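Local structure of protein PTHB1 (Homo sapiens, 4YD8) at residues 306-309 with 315-318; 348-351 with 357-360. The protein serves as a subunit of the BBSome, thought to act as a coat complex that sorts specific membrane proteins to primary cilia, and contributes here its N-terminal seven-bladed beta-propeller. All blocks are in the same frame, centred on the assembly; numbering follows the deposited sequence.

Overall arrangement
Strand 8-17, near the N terminus, pairs with strand 357-362 from the far end of the domain, while strands 29-32 to 281-286 form five four-stranded blades. Contact 1 (306-309 with 315-318) then closes a hairpin of the sixth blade, formed by strands 291-298, 306-311, 315-320 and 323-329. Contact 2 (348-351 with 357-360) closes another in the seventh, the blade that strand 8-17 joins. The two hairpins follow in series, neither nested nor crossed, with five residues between the segments of each. Their centres lie about 13 Å apart, and they touch through Ile349, whose CD1 is 4.2 Å from Leu308 CD2, so hydrophobic side chains join consecutive blades.

Contact 1: 306-309 with 315-318; sequences NTLI and MLHI
Leu308 and Ile318 face each other as a non-hydrogen-bonded antiparallel pair, their CA atoms 4.6 Å apart, and their side chains run side by side on one face of the sheet. The Leu308 chain starts at CB, 4.1 Å from His317 O, and its CG then lies 4.0 Å from Ile318 CG1. Its CD2 turns in between the two opposing side chains: it presses on Ile318 CG1 at 3.5 Å, closer than such carbons normally pack, and reaches Leu316 CG at 3.8 Å. The pairing puts both side chains on this face, and similar first torsions, CG of Leu308 (chi1 -80°) and CG1 of Ile318 each lying beside the backbone N, keep them alongside. Shortening Ile318 to an alanine would probably leave Leu308 CD2 without one flank and free to shift its rotation. On the backbone, Ile309 N to His317 O and His317 N to Ile309 O, both 2.8 Å, form the reciprocal hydrogen bonds of the Ile309-His317 pair. Strand 291-298 flanks 306-309, with Tyr297 touching both Leu308 and Ile318; strand 323-329 flanks 315-318, where Trp326 meets Ile318. The hairpin thus forms the middle of a four-stranded propeller blade.

Contact 2: 348-351 with 357-360; sequences VIVT and HLQC
Val350 meets Leu358 and Cys360 on the close-packed face of this hairpin, whereas Thr351 and Gln359 occupy the opposite, water-bearing face. On the first, the two methyls of Val350 divide the work. CG1, anti to the backbone N (chi1 179°), touches Leu358 CD1 at 3.7 Å as the two side chains pass at a slant, while CG2 approaches Cys360 SG at 4.1 Å. Leu358 CD1 also lies 3.5 Å from Thr351 O, so this methyl packs against backbone as well as side chain. Ile44 of the following blade touches Val350, Leu358 and Cys360, so that blade packs on the apolar face, joined there by Leu342 of strand 334-342.

Between the faces runs the backbone pairing. Thr351 N to Gln359 O is 2.9 Å and Gln359 N to Thr351 O is 3.0 Å, the two hydrogen bonds of a hydrogen-bonded antiparallel pair.

The other face is hydrated, and its side chains meet without a direct bond. Thr351 and Gln359 lie alongside, Thr351 OG1 standing 3.8 Å from Gln359 CB, and two waters link the Thr351 hydroxyl to backbone carbonyls of the facing strand. Set between the backbone N and the carbonyl carbon (chi1 58°), Thr351 OG1 hydrogen-bonds water 2 at 2.8 Å, and that water donates to His357 O. Water 1 donates to Gln359 O at 2.9 Å and makes a weak bond to Thr351 OG1; Gln359 O therefore accepts both a backbone N-H and a water.

Strand 357-362 next pairs with strand 8-17, through backbone bonds that include Leu358 with Thr16. A last blade assembled from C-terminal strands of the domain and one N-terminal strand is the "velcro" closure of beta-propellers, and this hairpin supplies two of its four strands.

Contact 1: 306-309 with 315-318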
loop_
_atom_site.group_PDB
_atom_site.type_symbol
_atom_site.label_atom_id
_atom_site.label_comp_id
_atom_site.label_asym_id
_atom_site.label_seq_id
_atom_site.Cartn_x
_atom_site.Cartn_y
_atom_site.Cartn_z
ATOM N N ASN A 306 -9.581 10.596 8.493
ATOM C CA ASN A 306 -10.418 9.392 8.453
ATOM C C ASN A 306 -9.584 8.157 8.122
ATOM O O ASN A 306 -8.760 8.178 7.203
ATOM C CB ASN A 306 -11.564 9.534 7.426
ATOM C CG ASN A 306 -12.765 10.312 7.961
ATOM O OD1 ASN A 306 -12.645 11.152 8.852
ATOM N ND2 ASN A 306 -13.937 10.056 7.373
ATOM N N THR A 307 -9.812 7.077 8.863
ATOM C CA THR A 307 -9.033 5.854 8.722
ATOM C C THR A 307 -9.931 4.629 8.605
ATOM O O THR A 307 -10.827 4.415 9.435
ATOM C CB THR A 307 -8.086 5.664 9.927
ATOM O OG1 THR A 307 -7.211 6.799 10.020
ATOM C CG2 THR A 307 -7.253 4.387 9.757
ATOM N N LEU A 308 -9.692 3.827 7.571
ATOM C CA LEU A 308 -10.361 2.539 7.431
ATOM C C LEU A 308 -9.597 1.497 8.223
ATOM O O LEU A 308 -8.386 1.456 8.141
ATOM C CB LEU A 308 -10.432 2.110 5.962
ATOM C CG LEU A 308 -11.537 2.741 5.127
ATOM C CD1 LEU A 308 -11.085 2.721 3.675
ATOM C CD2 LEU A 308 -12.800 1.930 5.301
ATOM N N ILE A 309 -10.301 0.661 8.976
ATOM C CA ILE A 309 -9.652 -0.465 9.657
ATOM C C ILE A 309 -10.473 -1.731 9.437
ATOM O O ILE A 309 -11.660 -1.779 9.784
ATOM C CB ILE A 309 -9.483 -0.203 11.172
ATOM C CG1 ILE A 309 -8.690 1.100 11.405
ATOM C CG2 ILE A 309 -8.797 -1.415 11.846
ATOM C CD1 ILE A 309 -8.363 1.421 12.892
HETATM N N MSE A 315 -15.494 -7.273 9.796
HETATM C CA MSE A 315 -16.011 -5.911 9.887
HETATM C C MSE A 315 -15.016 -4.911 9.313
HETATM O O MSE A 315 -13.800 -5.074 9.456
HETATM C CB MSE A 315 -16.333 -5.548 11.337
HETATM C CG MSE A 315 -17.405 -6.412 11.980
HETATM SE SE MSE A 315 -19.122 -6.305 11.067
HETATM C CE MSE A 315 -19.434 -4.389 11.187
ATOM N N LEU A 316 -15.538 -3.886 8.655
ATOM C CA LEU A 316 -14.711 -2.801 8.168
ATOM C C LEU A 316 -15.195 -1.513 8.839
ATOM O O LEU A 316 -16.376 -1.179 8.750
ATOM C CB LEU A 316 -14.796 -2.706 6.644
ATOM C CG LEU A 316 -13.952 -1.635 5.955
ATOM C CD1 LEU A 316 -12.452 -1.911 6.160
ATOM C CD2 LEU A 316 -14.294 -1.573 4.464
ATOM N N HIS A 317 -14.288 -0.803 9.510
ATOM C CA HIS A 317 -14.643 0.382 10.293
ATOM C C HIS A 317 -14.021 1.643 9.730
ATOM O O HIS A 317 -12.935 1.597 9.179
ATOM C CB HIS A 317 -14.194 0.235 11.746
ATOM C CG HIS A 317 -14.867 -0.880 12.475
ATOM N ND1 HIS A 317 -14.173 -1.946 13.005
ATOM C CD2 HIS A 317 -16.171 -1.107 12.751
ATOM C CE1 HIS A 317 -15.019 -2.774 13.586
ATOM N NE2 HIS A 317 -16.240 -2.288 13.446
ATOM N N ILE A 318 -14.717 2.763 9.877
ATOM C CA ILE A 318 -14.134 4.063 9.582
ATOM C C ILE A 318 -14.120 4.912 10.829
ATOM O O ILE A 318 -15.155 5.122 11.436
ATOM C CB ILE A 318 -14.904 4.827 8.499
ATOM C CG1 ILE A 318 -14.679 4.191 7.139
ATOM C CG2 ILE A 318 -14.429 6.273 8.445
ATOM C CD1 ILE A 318 -15.512 4.863 6.025
#

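Contact 2: 348-351 with 357-360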
loop_
_atom_site.group_PDB
_atom_site.type_symbol
_atom_site.label_atom_id
_atom_site.label_comp_id
_atom_site.label_asym_id
_atom_site.label_seq_id
_atom_site.Cartn_x
_atom_site.Cartn_y
_atom_site.Cartn_z
ATOM N N VAL A 348 -14.059 5.177 -3.919
ATOM C CA VAL A 348 -14.435 3.772 -4.033
ATOM C C VAL A 348 -13.513 2.912 -3.170
ATOM O O VAL A 348 -12.300 3.055 -3.223
ATOM C CB VAL A 348 -14.391 3.284 -5.496
ATOM C CG1 VAL A 348 -14.497 1.752 -5.559
ATOM C CG2 VAL A 348 -15.506 3.946 -6.321
ATOM N N ILE A 349 -14.098 2.030 -2.369
ATOM C CA ILE A 349 -13.338 1.126 -1.507
ATOM C C ILE A 349 -13.022 -0.160 -2.249
ATOM O O ILE A 349 -13.912 -0.768 -2.844
ATOM C CB ILE A 349 -14.113 0.760 -0.220
ATOM C CG1 ILE A 349 -14.373 1.994 0.637
ATOM C CG2 ILE A 349 -13.352 -0.288 0.620
ATOM C CD1 ILE A 349 -15.199 1.661 1.872
ATOM N N VAL A 350 -11.760 -0.566 -2.222
ATOM C CA VAL A 350 -11.375 -1.851 -2.797
ATOM C C VAL A 350 -10.793 -2.720 -1.690
ATOM O O VAL A 350 -9.871 -2.294 -0.996
ATOM C CB VAL A 350 -10.339 -1.702 -3.923
ATOM C CG1 VAL A 350 -9.947 -3.082 -4.487
ATOM C CG2 VAL A 350 -10.868 -0.760 -5.030
ATOM N N THR A 351 -11.338 -3.920 -1.511
ATOM C CA THR A 351 -10.783 -4.867 -0.530
ATOM C C THR A 351 -10.267 -6.147 -1.179
ATOM O O THR A 351 -10.833 -6.634 -2.162
ATOM C CB THR A 351 -11.821 -5.287 0.533
ATOM O OG1 THR A 351 -12.963 -5.869 -0.118
ATOM C CG2 THR A 351 -12.256 -4.099 1.383
ATOM N N HIS A 357 -10.411 -12.966 -2.799
ATOM C CA HIS A 357 -11.678 -12.280 -3.043
ATOM C C HIS A 357 -11.399 -10.787 -3.165
ATOM O O HIS A 357 -10.862 -10.160 -2.251
ATOM C CB HIS A 357 -12.692 -12.566 -1.939
ATOM C CG HIS A 357 -13.141 -13.993 -1.905
ATOM N ND1 HIS A 357 -14.267 -14.436 -2.569
ATOM C CD2 HIS A 357 -12.604 -15.084 -1.308
ATOM C CE1 HIS A 357 -14.411 -15.734 -2.370
ATOM N NE2 HIS A 357 -13.414 -16.152 -1.609
ATOM N N LEU A 358 -11.743 -10.237 -4.320
ATOM C CA LEU A 358 -11.482 -8.838 -4.619
ATOM C C LEU A 358 -12.810 -8.138 -4.856
ATOM O O LEU A 358 -13.600 -8.571 -5.707
ATOM C CB LEU A 358 -10.571 -8.717 -5.841
ATOM C CG LEU A 358 -10.151 -7.317 -6.305
ATOM C CD1 LEU A 358 -9.284 -6.637 -5.245
ATOM C CD2 LEU A 358 -9.421 -7.409 -7.634
ATOM N N GLN A 359 -13.072 -7.061 -4.125
ATOM C CA GLN A 359 -14.388 -6.419 -4.173
ATOM C C GLN A 359 -14.317 -4.894 -4.190
ATOM O O GLN A 359 -13.522 -4.290 -3.446
ATOM C CB GLN A 359 -15.241 -6.872 -2.977
ATOM C CG GLN A 359 -16.635 -6.195 -2.916
ATOM C CD GLN A 359 -17.535 -6.856 -1.908
ATOM O OE1 GLN A 359 -17.302 -6.767 -0.704
ATOM N NE2 GLN A 359 -18.576 -7.530 -2.393
ATOM N N CYS A 360 -15.158 -4.268 -5.004
ATOM C CA CYS A 360 -15.299 -2.809 -4.995
ATOM C C CYS A 360 -16.628 -2.443 -4.372
ATOM O O CYS A 360 -17.652 -3.062 -4.685
ATOM C CB CYS A 360 -15.243 -2.218 -6.414
ATOM S SG CYS A 360 -13.713 -2.534 -7.302
HETATM O O HOH W 1 -14.932 -3.314 -1.065
HETATM O O HOH W 2 -12.527 -8.620 -0.472
#